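Local coordinates for taurocyamine kinase (Schistosoma mansoni, PDB 4WO8), which reversibly transfers phosphate between ATP and the guanidino substrate taurocyamine, with magnesium as cofactor, to make the phosphagen N-phosphotaurocyamine, at residues T120-G125 against T274-S279; T141-E146 against W201-G206; M665-G670 against S686-L691; T577-V582 against R589-Q594. The protein carries 4 engineered substitutions. All coordinates share one frame; numbering follows the deposited sequence.

Contact 1 of 4, residues T120-G125 against T274-S279; sequences TRVRLG and TTLRAS
Val122, Leu124, Leu276 and Ala278 pack tightly on one face where strand 120-125 meets strand 277-279 and the residue before it. Leu276 CD1 lies 3.6 Å from Val122 CG1 and 3.4 Å from Leu124 CD2, its CG being turned anti to the backbone N (chi1 -172°), and Leu243 of helix 236-253 touches both Val122 and Leu124 on this face. Arg121 pairs with Ser279 and Arg123 with Arg277 through two backbone hydrogen bonds each. Where regular pairing stops, Gly125 N instead donates to the Thr275 hydroxyl, OG1, at 3.0 Å. The other face, which carries the arginines, is polar and hydrated. Arg277 brings its CD to 3.4 Å from Arg123 NH2, with CB over one face of that guanidinium, and the two guanidinium planes are only 19° apart. Arg121 NH1 comes to the edge of the Arg277 guanidinium, 3.4 Å from NE. A water accepts from Arg121 NH1, donates to Arg277 O at 2.7 Å and also bonds Ser279 OG. Asp320 forms a salt bridge with Arg277, which probably offsets part of the positive charge. Arg226 and Arg305 join the cluster, and all five arginines are predicted to bind ATP, consistent with the phosphate pocket of a phosphagen kinase catalytic domain.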
loop_
_atom_site.group_PDB
_atom_site.type_symbol
_atom_site.label_atom_id
_atom_site.label_comp_id
_atom_site.label_asym_id
_atom_site.label_seq_id
_atom_site.Cartn_x
_atom_site.Cartn_y
_atom_site.Cartn_z
ATOM N N THR A 120 21.131 2.832 15.720
ATOM C CA THR A 120 19.930 3.114 16.482
ATOM C C THR A 120 20.006 4.576 16.896
ATOM O O THR A 120 21.087 5.102 17.212
ATOM C CB THR A 120 19.815 2.202 17.723
ATOM O OG1 THR A 120 19.936 0.833 17.316
ATOM C CG2 THR A 120 18.472 2.418 18.484
ATOM N N ARG A 121 18.856 5.227 16.906
ATOM C CA ARG A 121 18.772 6.673 17.043
ATOM C C ARG A 121 17.462 7.004 17.772
ATOM O O ARG A 121 16.418 6.435 17.450
ATOM C CB ARG A 121 18.838 7.313 15.641
ATOM C CG ARG A 121 18.755 8.837 15.551
ATOM C CD ARG A 121 18.776 9.296 14.077
ATOM N NE ARG A 121 18.728 10.757 13.903
ATOM C CZ ARG A 121 17.614 11.494 13.768
ATOM N NH1 ARG A 121 16.401 10.937 13.792
ATOM N NH2 ARG A 121 17.708 12.813 13.615
ATOM N N VAL A 122 17.506 7.860 18.787
ATOM C CA VAL A 122 16.256 8.447 19.282
ATOM C C VAL A 122 16.348 9.977 19.298
ATOM O O VAL A 122 17.348 10.562 19.729
ATOM C CB VAL A 122 15.858 7.957 20.678
ATOM C CG1 VAL A 122 14.443 8.426 20.983
ATOM C CG2 VAL A 122 15.876 6.428 20.762
ATOM N N ARG A 123 15.289 10.616 18.825
ATOM C CA ARG A 123 15.256 12.056 18.685
ATOM C C ARG A 123 14.029 12.642 19.366
ATOM O O ARG A 123 12.929 12.086 19.294
ATOM C CB ARG A 123 15.282 12.440 17.188
ATOM C CG ARG A 123 14.434 13.649 16.841
ATOM C CD ARG A 123 14.553 14.020 15.375
ATOM N NE ARG A 123 13.487 13.507 14.518
ATOM C CZ ARG A 123 12.271 14.043 14.449
ATOM N NH1 ARG A 123 11.963 15.075 15.216
ATOM N NH2 ARG A 123 11.358 13.546 13.633
ATOM N N LEU A 124 14.254 13.766 20.037
ATOM C CA LEU A 124 13.231 14.587 20.658
ATOM C C LEU A 124 13.335 16.013 20.144
ATOM O O LEU A 124 14.387 16.411 19.641
ATOM C CB LEU A 124 13.425 14.642 22.180
ATOM C CG LEU A 124 13.014 13.512 23.077
ATOM C CD1 LEU A 124 13.452 13.827 24.515
ATOM C CD2 LEU A 124 11.519 13.394 22.944
ATOM N N GLY A 125 12.291 16.806 20.391
ATOM C CA GLY A 125 12.311 18.226 20.112
ATOM C C GLY A 125 11.532 18.968 21.185
ATOM O O GLY A 125 10.614 18.410 21.773
ATOM N N THR A 274 4.729 13.476 22.077
ATOM C CA THR A 274 6.047 13.067 22.569
ATOM C C THR A 274 7.218 13.704 21.807
ATOM O O THR A 274 8.339 13.763 22.317
ATOM C CB THR A 274 6.235 11.530 22.460
ATOM O OG1 THR A 274 6.013 11.128 21.096
ATOM C CG2 THR A 274 5.295 10.779 23.399
ATOM N N THR A 275 6.963 14.113 20.568
ATOM C CA THR A 275 7.995 14.589 19.617
ATOM C C THR A 275 9.019 13.514 19.305
ATOM O O THR A 275 10.029 13.780 18.658
ATOM C CB THR A 275 8.762 15.835 20.140
ATOM O OG1 THR A 275 9.769 15.421 21.083
ATOM C CG2 THR A 275 7.811 16.832 20.808
ATOM N N LEU A 276 8.759 12.297 19.769
ATOM C CA LEU A 276 9.800 11.285 19.854
ATOM C C LEU A 276 9.836 10.383 18.626
ATOM O O LEU A 276 8.852 9.722 18.292
ATOM C CB LEU A 276 9.614 10.437 21.119
ATOM C CG LEU A 276 10.736 9.451 21.454
ATOM C CD1 LEU A 276 11.580 9.964 22.580
ATOM C CD2 LEU A 276 10.204 8.085 21.806
ATOM N N ARG A 277 10.991 10.361 17.972
ATOM C CA ARG A 277 11.234 9.497 16.832
ATOM C C ARG A 277 12.359 8.541 17.204
ATOM O O ARG A 277 13.525 8.938 17.281
ATOM C CB ARG A 277 11.598 10.292 15.585
ATOM C CG ARG A 277 11.563 9.454 14.297
ATOM C CD ARG A 277 12.022 10.249 13.057
ATOM N NE ARG A 277 13.358 9.819 12.652
ATOM C CZ ARG A 277 13.590 8.809 11.813
ATOM N NH1 ARG A 277 14.832 8.458 11.500
ATOM N NH2 ARG A 277 12.573 8.149 11.283
ATOM N N ALA A 278 11.986 7.295 17.467
ATOM C CA ALA A 278 12.937 6.260 17.822
ATOM C C ALA A 278 13.093 5.405 16.593
ATOM O O ALA A 278 12.105 4.927 16.063
ATOM C CB ALA A 278 12.441 5.427 19.024
ATOM N N SER A 279 14.320 5.213 16.132
ATOM C CA SER A 279 14.531 4.525 14.869
ATOM C C SER A 279 15.787 3.671 14.801
ATOM O O SER A 279 16.743 3.903 15.536
ATOM C CB SER A 279 14.580 5.545 13.754
ATOM O OG SER A 279 15.771 6.277 13.866
HETATM O O HOH W 1 14.992 8.603 15.017
#

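Contact 2 of 4, residues T141-E146 against W201-G206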
loop_
_atom_site.group_PDB
_atom_site.type_symbol
_atom_site.label_atom_id
_atom_site.label_comp_id
_atom_site.label_asym_id
_atom_site.label_seq_id
_atom_site.Cartn_x
_atom_site.Cartn_y
_atom_site.Cartn_z
ATOM N N THR A 141 15.973 38.051 19.260
ATOM C CA THR A 141 15.364 37.070 20.157
ATOM C C THR A 141 15.801 35.643 19.810
ATOM O O THR A 141 15.986 34.816 20.704
ATOM C CB THR A 141 13.840 37.157 20.154
ATOM O OG1 THR A 141 13.350 36.831 18.856
ATOM C CG2 THR A 141 13.388 38.578 20.544
ATOM N N ARG A 142 16.013 35.358 18.532
ATOM C CA ARG A 142 16.551 34.060 18.154
ATOM C C ARG A 142 17.936 33.862 18.778
ATOM O O ARG A 142 18.261 32.778 19.249
ATOM C CB ARG A 142 16.629 33.913 16.625
ATOM C CG ARG A 142 17.129 32.537 16.178
ATOM C CD ARG A 142 17.341 32.442 14.676
ATOM N NE ARG A 142 16.108 32.556 13.897
ATOM C CZ ARG A 142 15.690 33.677 13.321
ATOM N NH1 ARG A 142 16.396 34.802 13.462
ATOM N NH2 ARG A 142 14.560 33.682 12.617
ATOM N N ILE A 143 18.744 34.917 18.791
ATOM C CA ILE A 143 20.063 34.849 19.419
ATOM C C ILE A 143 19.951 34.717 20.938
ATOM O O ILE A 143 20.665 33.908 21.558
ATOM C CB ILE A 143 20.912 36.078 19.046
ATOM C CG1 ILE A 143 21.376 35.936 17.583
ATOM C CG2 ILE A 143 22.102 36.231 20.004
ATOM C CD1 ILE A 143 21.799 37.232 16.920
ATOM N N GLU A 144 19.047 35.483 21.544
ATOM C CA GLU A 144 18.767 35.289 22.972
ATOM C C GLU A 144 18.337 33.846 23.272
ATOM O O GLU A 144 18.768 33.239 24.267
ATOM C CB GLU A 144 17.692 36.264 23.445
ATOM C CG GLU A 144 18.143 37.712 23.494
ATOM C CD GLU A 144 17.005 38.651 23.852
ATOM O OE1 GLU A 144 17.043 39.249 24.958
ATOM O OE2 GLU A 144 16.065 38.779 23.026
ATOM N N LEU A 145 17.491 33.295 22.410
ATOM C CA LEU A 145 17.060 31.907 22.538
ATOM C C LEU A 145 18.262 30.956 22.445
ATOM O O LEU A 145 18.457 30.088 23.314
ATOM C CB LEU A 145 16.017 31.590 21.465
ATOM C CG LEU A 145 15.466 30.163 21.440
ATOM C CD1 LEU A 145 14.934 29.776 22.823
ATOM C CD2 LEU A 145 14.407 30.038 20.376
ATOM N N GLU A 146 19.071 31.139 21.403
ATOM C CA GLU A 146 20.312 30.377 21.246
ATOM C C GLU A 146 21.205 30.431 22.483
ATOM O O GLU A 146 21.708 29.408 22.941
ATOM C CB GLU A 146 21.106 30.882 20.041
ATOM C CG GLU A 146 22.344 30.039 19.735
ATOM C CD GLU A 146 23.441 30.814 18.985
ATOM O OE1 GLU A 146 23.283 32.039 18.752
ATOM O OE2 GLU A 146 24.471 30.189 18.632
ATOM N N TRP A 201 19.792 33.708 8.563
ATOM C CA TRP A 201 20.844 32.692 8.416
ATOM C C TRP A 201 22.227 33.331 8.370
ATOM O O TRP A 201 22.420 34.297 7.637
ATOM C CB TRP A 201 20.635 31.896 7.134
ATOM C CG TRP A 201 21.579 30.762 6.999
ATOM C CD1 TRP A 201 22.764 30.752 6.331
ATOM C CD2 TRP A 201 21.414 29.449 7.551
ATOM N NE1 TRP A 201 23.351 29.512 6.426
ATOM C CE2 TRP A 201 22.548 28.695 7.174
ATOM C CE3 TRP A 201 20.418 28.839 8.329
ATOM C CZ2 TRP A 201 22.710 27.359 7.540
ATOM C CZ3 TRP A 201 20.584 27.514 8.697
ATOM C CH2 TRP A 201 21.723 26.787 8.298
ATOM N N PRO A 202 23.192 32.796 9.132
ATOM C CA PRO A 202 23.131 31.623 10.014
ATOM C C PRO A 202 23.010 31.961 11.499
ATOM O O PRO A 202 23.339 31.120 12.339
ATOM C CB PRO A 202 24.472 30.959 9.760
ATOM C CG PRO A 202 25.400 32.157 9.642
ATOM C CD PRO A 202 24.578 33.270 8.984
ATOM N N THR A 203 22.563 33.169 11.825
ATOM C CA THR A 203 22.626 33.621 13.211
ATOM C C THR A 203 21.578 32.936 14.082
ATOM O O THR A 203 20.512 32.544 13.593
ATOM C CB THR A 203 22.435 35.140 13.300
ATOM O OG1 THR A 203 21.074 35.470 12.993
ATOM C CG2 THR A 203 23.364 35.851 12.310
ATOM N N GLY A 204 21.883 32.802 15.368
ATOM C CA GLY A 204 20.942 32.236 16.320
ATOM C C GLY A 204 20.886 30.720 16.253
ATOM O O GLY A 204 19.952 30.111 16.779
ATOM N N ARG A 205 21.893 30.125 15.614
ATOM C CA ARG A 205 21.907 28.707 15.256
ATOM C C ARG A 205 23.246 28.036 15.558
ATOM O O ARG A 205 24.310 28.647 15.401
ATOM C CB ARG A 205 21.600 28.531 13.766
ATOM C CG ARG A 205 20.191 28.964 13.361
ATOM C CD ARG A 205 20.119 29.307 11.900
ATOM N NE ARG A 205 18.742 29.446 11.433
ATOM C CZ ARG A 205 18.087 30.597 11.309
ATOM N NH1 ARG A 205 18.671 31.759 11.608
ATOM N NH2 ARG A 205 16.831 30.586 10.874
ATOM N N GLY A 206 23.192 26.769 15.963
ATOM C CA GLY A 206 24.401 25.992 16.153
ATOM C C GLY A 206 24.131 24.548 16.507
ATOM O O GLY A 206 22.977 24.118 16.562
HETATM O O HOH W 2 18.974 35.315 14.736
#
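Arg142 and Arg205 lay their guanidinium groups nearly flat against each other, the planes 22° apart. The overlap is staggered: Arg205 NH1 sits over one face of the Arg142 group, 3.5 Å from NE, while Arg142 CD covers a face of the Arg205 group. A bend in Arg142 at CG-CD (chi3 -66°) turns its guanidinium over its neighbour. Both charges have acceptors. Arg142 NH1 forms a salt bridge with Asp200, and a water at the edge of its guanidinium links NH1 to Thr203 OG1, which also hydrogen-bonds Asp200 O. Arg205 NH1 donates to Thr203 O at 2.8 Å, in the carbonyl plane, and NH2 reaches Gly197 O. Next to this pair, Gly204 fits against the helix, its CA 4.1 Å from Ile143 CA. Glu146 extends past it, with OE1 3.4 Å from Gly204 CA, while OE2 is held by the Tyr164 hydroxyl. Ile143 CG1 adds an apolar contact, 3.9 Å from Gly204 N. No direct hydrogen bond joins the two segments, so close fit and the water bridge make the contact. Gly204, at positive phi (79°), is the third residue of a type II beta turn from Pro202 to Arg205, which docks on helix 139-154 just before strand 206-210 of the catalytic-domain sheet.

Contact 3 of 4, residues M665-G670 against S686-L691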
loop_
_atom_site.group_PDB
_atom_site.type_symbol
_atom_site.label_atom_id
_atom_site.label_comp_id
_atom_site.label_asym_id
_atom_site.label_seq_id
_atom_site.Cartn_x
_atom_site.Cartn_y
_atom_site.Cartn_z
ATOM N N MET A 665 -28.891 -21.956 -11.850
ATOM C CA MET A 665 -27.491 -21.885 -11.462
ATOM C C MET A 665 -26.853 -20.618 -12.020
ATOM O O MET A 665 -25.861 -20.666 -12.745
ATOM C CB MET A 665 -26.754 -23.150 -11.927
ATOM C CG MET A 665 -27.271 -24.413 -11.240
ATOM S SD MET A 665 -27.019 -25.960 -12.142
ATOM C CE MET A 665 -27.954 -25.654 -13.645
ATOM N N LEU A 666 -27.465 -19.485 -11.698
ATOM C CA LEU A 666 -26.963 -18.191 -12.130
ATOM C C LEU A 666 -26.561 -17.389 -10.912
ATOM O O LEU A 666 -26.966 -17.713 -9.801
ATOM C CB LEU A 666 -28.009 -17.434 -12.954
ATOM C CG LEU A 666 -28.588 -18.171 -14.167
ATOM C CD1 LEU A 666 -29.528 -17.280 -14.962
ATOM C CD2 LEU A 666 -27.484 -18.706 -15.065
ATOM N N GLN A 667 -25.730 -16.373 -11.123
ATOM C CA GLN A 667 -25.404 -15.409 -10.085
ATOM C C GLN A 667 -25.942 -14.059 -10.505
ATOM O O GLN A 667 -26.022 -13.767 -11.699
ATOM C CB GLN A 667 -23.898 -15.327 -9.839
ATOM C CG GLN A 667 -23.381 -16.366 -8.852
ATOM C CD GLN A 667 -22.043 -15.977 -8.239
ATOM O OE1 GLN A 667 -20.985 -16.399 -8.712
ATOM N NE2 GLN A 667 -22.085 -15.162 -7.181
ATOM N N ALA A 668 -26.326 -13.247 -9.525
ATOM C CA ALA A 668 -26.877 -11.924 -9.788
ATOM C C ALA A 668 -26.192 -10.873 -8.921
ATOM O O ALA A 668 -25.901 -11.116 -7.752
ATOM C CB ALA A 668 -28.374 -11.919 -9.545
ATOM N N ARG A 669 -25.921 -9.709 -9.502
ATOM C CA ARG A 669 -25.353 -8.598 -8.749
ATOM C C ARG A 669 -25.825 -7.272 -9.356
ATOM O O ARG A 669 -26.061 -7.188 -10.563
ATOM C CB ARG A 669 -23.824 -8.685 -8.726
ATOM C CG ARG A 669 -23.164 -8.159 -9.982
ATOM C CD ARG A 669 -21.655 -8.307 -9.945
ATOM N NE ARG A 669 -21.019 -7.449 -10.943
ATOM C CZ ARG A 669 -20.752 -6.160 -10.753
ATOM N NH1 ARG A 669 -21.065 -5.581 -9.599
ATOM N NH2 ARG A 669 -20.172 -5.451 -11.712
ATOM N N GLY A 670 -25.982 -6.248 -8.517
ATOM C CA GLY A 670 -26.514 -4.971 -8.965
ATOM C C GLY A 670 -25.614 -3.794 -8.645
ATOM O O GLY A 670 -24.391 -3.918 -8.653
ATOM N N SER A 686 -25.017 -13.974 -14.626
ATOM C CA SER A 686 -24.036 -14.860 -15.232
ATOM C C SER A 686 -24.215 -16.293 -14.764
ATOM O O SER A 686 -24.827 -16.545 -13.727
ATOM C CB SER A 686 -22.617 -14.382 -14.912
ATOM O OG SER A 686 -22.394 -14.380 -13.515
ATOM N N ASN A 687 -23.680 -17.236 -15.530
ATOM C CA ASN A 687 -23.655 -18.619 -15.079
ATOM C C ASN A 687 -22.745 -18.730 -13.866
ATOM O O ASN A 687 -21.766 -17.989 -13.738
ATOM C CB ASN A 687 -23.184 -19.549 -16.193
ATOM C CG ASN A 687 -21.758 -19.249 -16.634
ATOM O OD1 ASN A 687 -21.503 -18.245 -17.309
ATOM N ND2 ASN A 687 -20.822 -20.113 -16.250
ATOM N N LYS A 688 -23.076 -19.646 -12.968
ATOM C CA LYS A 688 -22.295 -19.845 -11.756
ATOM C C LYS A 688 -21.272 -20.974 -11.945
ATOM O O LYS A 688 -20.136 -20.890 -11.468
ATOM C CB LYS A 688 -23.240 -20.138 -10.588
ATOM C CG LYS A 688 -22.591 -20.582 -9.305
ATOM C CD LYS A 688 -23.663 -21.044 -8.325
ATOM C CE LYS A 688 -23.093 -21.969 -7.256
ATOM N NZ LYS A 688 -22.271 -21.224 -6.257
ATOM N N ARG A 689 -21.668 -22.020 -12.662
ATOM C CA ARG A 689 -20.794 -23.177 -12.825
ATOM C C ARG A 689 -19.637 -22.884 -13.764
ATOM O O ARG A 689 -19.766 -22.077 -14.688
ATOM C CB ARG A 689 -21.574 -24.382 -13.335
ATOM C CG ARG A 689 -22.652 -24.879 -12.392
ATOM C CD ARG A 689 -23.585 -25.796 -13.142
ATOM N NE ARG A 689 -23.084 -27.160 -13.142
ATOM C CZ ARG A 689 -23.476 -28.108 -13.987
ATOM N NH1 ARG A 689 -24.364 -27.836 -14.939
ATOM N NH2 ARG A 689 -22.959 -29.331 -13.887
ATOM N N ARG A 690 -18.512 -23.554 -13.508
ATOM C CA ARG A 690 -17.275 -23.402 -14.270
ATOM C C ARG A 690 -16.729 -24.785 -14.558
ATOM O O ARG A 690 -16.181 -25.075 -15.631
ATOM C CB ARG A 690 -16.235 -22.596 -13.483
ATOM C CG ARG A 690 -16.655 -21.190 -13.105
ATOM C CD ARG A 690 -16.444 -20.193 -14.255
ATOM N NE ARG A 690 -16.660 -18.813 -13.811
ATOM C CZ ARG A 690 -17.857 -18.233 -13.749
ATOM N NH1 ARG A 690 -18.943 -18.914 -14.105
ATOM N NH2 ARG A 690 -17.971 -16.975 -13.338
ATOM N N LEU A 691 -16.879 -25.641 -13.561
ATOM C CA LEU A 691 -16.310 -26.974 -13.590
ATOM C C LEU A 691 -17.424 -27.996 -13.470
ATOM O O LEU A 691 -18.349 -27.808 -12.677
ATOM C CB LEU A 691 -15.312 -27.115 -12.456
ATOM C CG LEU A 691 -14.661 -28.452 -12.186
ATOM C CD1 LEU A 691 -13.686 -28.776 -13.287
ATOM C CD2 LEU A 691 -13.950 -28.355 -10.839
HETATM O O HOH W 3 -24.242 -22.152 -14.280
#
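Leu666 packs over the backbone of Ser686 and Asn687. Its CB lies 3.4 Å from Ser686 O, and CG stays near the same oxygen. With CG set anti to the carbonyl carbon (chi1 -54°), CD2 continues along the neighbouring strand to reach Asn687 CA at 3.8 Å. The branched end also faces helix 695-712, where Met709 touches it, so this leucine joins strand to helix. Gln667 and Ser686 form a hydrogen-bonded antiparallel pair: Gln667 N donates to Ser686 O at 2.8 Å, and Ser686 N returns a bond to Gln667 O. The pairing belongs to the edge of the antiparallel catalytic-domain sheet of the phosphagen kinases, with 666-669 as an outermost strand. This strand follows helix 657-664 directly, through a Schellman motif at Met665, which has positive phi. Met665 O then receives Lys688 N at 3.0 Å and a water that also accepts from Arg689 N. Beside this junction, Met665 SD meets Arg689 CD at 3.6 Å, while Arg689 NH1 continues to a salt bridge with Glu701. Toward strand 639-646, Asn687 OD1 accepts from the backbone N of Ala641, a predicted ATP-binding residue, and Arg690 NH1 donates to Asn687 O at 3.0 Å from above the carbonyl plane.

Contact 4 of 4, residues T577-V582 against R589-Q594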
loop_
_atom_site.group_PDB
_atom_site.type_symbol
_atom_site.label_atom_id
_atom_site.label_comp_id
_atom_site.label_asym_id
_atom_site.label_seq_id
_atom_site.Cartn_x
_atom_site.Cartn_y
_atom_site.Cartn_z
ATOM N N THR A 577 -15.072 -5.067 -29.339
ATOM C CA THR A 577 -15.986 -6.150 -29.022
ATOM C C THR A 577 -15.225 -7.434 -28.699
ATOM O O THR A 577 -15.827 -8.468 -28.452
ATOM C CB THR A 577 -16.967 -6.403 -30.177
ATOM O OG1 THR A 577 -16.226 -6.713 -31.363
ATOM C CG2 THR A 577 -17.841 -5.157 -30.419
ATOM N N PHE A 578 -13.896 -7.367 -28.722
ATOM C CA PHE A 578 -13.046 -8.509 -28.361
ATOM C C PHE A 578 -11.839 -7.950 -27.652
ATOM O O PHE A 578 -11.124 -7.125 -28.216
ATOM C CB PHE A 578 -12.623 -9.317 -29.597
ATOM C CG PHE A 578 -11.715 -10.491 -29.293
ATOM C CD1 PHE A 578 -12.240 -11.699 -28.841
ATOM C CD2 PHE A 578 -10.339 -10.402 -29.503
ATOM C CE1 PHE A 578 -11.410 -12.784 -28.577
ATOM C CE2 PHE A 578 -9.497 -11.494 -29.232
ATOM C CZ PHE A 578 -10.037 -12.682 -28.778
ATOM N N LEU A 579 -11.615 -8.409 -26.421
ATOM C CA LEU A 579 -10.617 -7.823 -25.533
ATOM C C LEU A 579 -9.769 -8.888 -24.843
ATOM O O LEU A 579 -10.279 -9.933 -24.431
ATOM C CB LEU A 579 -11.309 -6.954 -24.476
ATOM C CG LEU A 579 -10.361 -6.144 -23.580
ATOM C CD1 LEU A 579 -10.342 -4.690 -24.037
ATOM C CD2 LEU A 579 -10.717 -6.236 -22.100
ATOM N N VAL A 580 -8.477 -8.627 -24.703
ATOM C CA VAL A 580 -7.628 -9.542 -23.948
ATOM C C VAL A 580 -6.811 -8.787 -22.902
ATOM O O VAL A 580 -6.117 -7.832 -23.220
ATOM C CB VAL A 580 -6.672 -10.338 -24.865
ATOM C CG1 VAL A 580 -5.903 -11.396 -24.050
ATOM C CG2 VAL A 580 -7.438 -10.993 -26.030
ATOM N N TRP A 581 -6.920 -9.215 -21.652
ATOM C CA TRP A 581 -6.076 -8.695 -20.583
ATOM C C TRP A 581 -4.876 -9.608 -20.472
ATOM O O TRP A 581 -5.042 -10.814 -20.275
ATOM C CB TRP A 581 -6.825 -8.653 -19.256
ATOM C CG TRP A 581 -7.733 -7.480 -19.107
ATOM C CD1 TRP A 581 -7.954 -6.499 -20.020
ATOM C CD2 TRP A 581 -8.524 -7.144 -17.955
ATOM N NE1 TRP A 581 -8.836 -5.574 -19.518
ATOM C CE2 TRP A 581 -9.201 -5.946 -18.251
ATOM C CE3 TRP A 581 -8.719 -7.738 -16.698
ATOM C CZ2 TRP A 581 -10.069 -5.330 -17.340
ATOM C CZ3 TRP A 581 -9.586 -7.126 -15.797
ATOM C CH2 TRP A 581 -10.246 -5.937 -16.122
ATOM N N VAL A 582 -3.677 -9.053 -20.616
ATOM C CA VAL A 582 -2.464 -9.853 -20.535
ATOM C C VAL A 582 -1.784 -9.717 -19.175
ATOM O O VAL A 582 -1.346 -8.630 -18.773
ATOM C CB VAL A 582 -1.464 -9.475 -21.634
ATOM C CG1 VAL A 582 -0.168 -10.252 -21.460
ATOM C CG2 VAL A 582 -2.071 -9.740 -23.013
ATOM N N ARG A 589 -6.934 -13.122 -19.790
ATOM C CA ARG A 589 -8.380 -13.135 -19.719
ATOM C C ARG A 589 -8.833 -12.747 -21.116
ATOM O O ARG A 589 -8.434 -11.707 -21.632
ATOM C CB ARG A 589 -8.931 -12.167 -18.656
ATOM C CG ARG A 589 -10.457 -12.265 -18.474
ATOM C CD ARG A 589 -11.021 -11.254 -17.464
ATOM N NE ARG A 589 -10.420 -11.438 -16.148
ATOM C CZ ARG A 589 -10.864 -12.290 -15.230
ATOM N NH1 ARG A 589 -11.933 -13.030 -15.476
ATOM N NH2 ARG A 589 -10.249 -12.396 -14.058
ATOM N N ILE A 590 -9.631 -13.601 -21.737
ATOM C CA ILE A 590 -10.045 -13.408 -23.118
ATOM C C ILE A 590 -11.541 -13.129 -23.128
ATOM O O ILE A 590 -12.320 -13.925 -22.610
ATOM C CB ILE A 590 -9.700 -14.655 -23.976
ATOM C CG1 ILE A 590 -8.186 -14.930 -23.924
ATOM C CG2 ILE A 590 -10.153 -14.486 -25.413
ATOM C CD1 ILE A 590 -7.783 -16.281 -24.520
ATOM N N ILE A 591 -11.940 -12.001 -23.700
ATOM C CA ILE A 591 -13.286 -11.470 -23.488
ATOM C C ILE A 591 -13.947 -11.104 -24.806
ATOM O O ILE A 591 -13.337 -10.469 -25.666
ATOM C CB ILE A 591 -13.250 -10.210 -22.570
ATOM C CG1 ILE A 591 -12.643 -10.548 -21.204
ATOM C CG2 ILE A 591 -14.632 -9.569 -22.414
ATOM C CD1 ILE A 591 -11.557 -9.577 -20.790
ATOM N N SER A 592 -15.190 -11.526 -24.973
ATOM C CA SER A 592 -15.994 -11.057 -26.098
ATOM C C SER A 592 -17.201 -10.344 -25.529
ATOM O O SER A 592 -17.783 -10.818 -24.559
ATOM C CB SER A 592 -16.421 -12.214 -26.997
ATOM O OG SER A 592 -17.057 -11.736 -28.174
ATOM N N MET A 593 -17.563 -9.204 -26.111
ATOM C CA MET A 593 -18.685 -8.397 -25.609
ATOM C C MET A 593 -19.298 -7.570 -26.728
ATOM O O MET A 593 -18.657 -7.358 -27.753
ATOM C CB MET A 593 -18.232 -7.453 -24.483
ATOM C CG MET A 593 -16.866 -6.800 -24.753
ATOM S SD MET A 593 -16.467 -5.421 -23.644
ATOM C CE MET A 593 -16.684 -6.136 -22.018
ATOM N N GLN A 594 -20.535 -7.115 -26.523
ATOM C CA GLN A 594 -21.163 -6.102 -27.375
ATOM C C GLN A 594 -22.466 -5.596 -26.761
ATOM O O GLN A 594 -23.030 -6.214 -25.856
ATOM C CB GLN A 594 -21.441 -6.639 -28.785
ATOM C CG GLN A 594 -22.581 -7.655 -28.882
ATOM C CD GLN A 594 -22.547 -8.401 -30.206
ATOM O OE1 GLN A 594 -21.486 -8.849 -30.643
ATOM N NE2 GLN A 594 -23.701 -8.517 -30.863
#
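Trp581 and Arg589 stand side by side and point the same way, but their flat groups are almost perpendicular, the ring and guanidinium planes being 86° apart. Arg589 NE approaches the indole obliquely, 4.1 Å from Trp581 CE3, and Phe548 meets the same indole from outside the hairpin. On the opposite sheet face, the Phe578 ring lies alongside Ile590, whose CG2 approaches it obliquely, 3.8 Å from Phe578 CE1, while His523 meets this ring edge to face. Ile591 O also lies obliquely to the phenyl group. Between the flat side chains, Leu579 CD2 and Ile591 CD1 touch at 3.7 Å on the Trp581 face. Leu579-Ile591 and Trp581-Arg589 are hydrogen-bonded antiparallel pairs; Leu579 N donates to Ile591 O at 2.8 Å with an N-H...O angle of 171°. At the open end of the hairpin, Met593 N reaches Thr577 O at 3.0 Å from above the carbonyl plane, and Arg605 of helix 599-614 gives that oxygen a second donor. Phe578, Val580 and Ile590 thus make one face apolar here, whereas the other combines the buried Leu579-Ile591 pair with partly exposed Trp581 and Arg589. Arg589, predicted to bind ATP, extends beside Arg486, consistent with a group prepared for an anionic nucleotide.

Overall arrangement
The four contacts illustrate how one kind of catalytic domain, present twice in the chain, changes chemistry with position. Contacts 1 and 2 lie in the first copy, with centres about 23 Å apart; contacts 3 and 4 share the sheet of the second, about 19 Å apart centre to centre. Contact 1 is buried at the middle of its sheet, combining apolar packing with an arginine-rich face. Contact 4 shows a similar division in a hairpin, only partly buried. Contact 3 occupies the sheet edge, where backbone hydrogen bonds carry the contact and the side chains range from buried to exposed. Contact 2, although buried, joins a helix to a turn by side-chain fit and water.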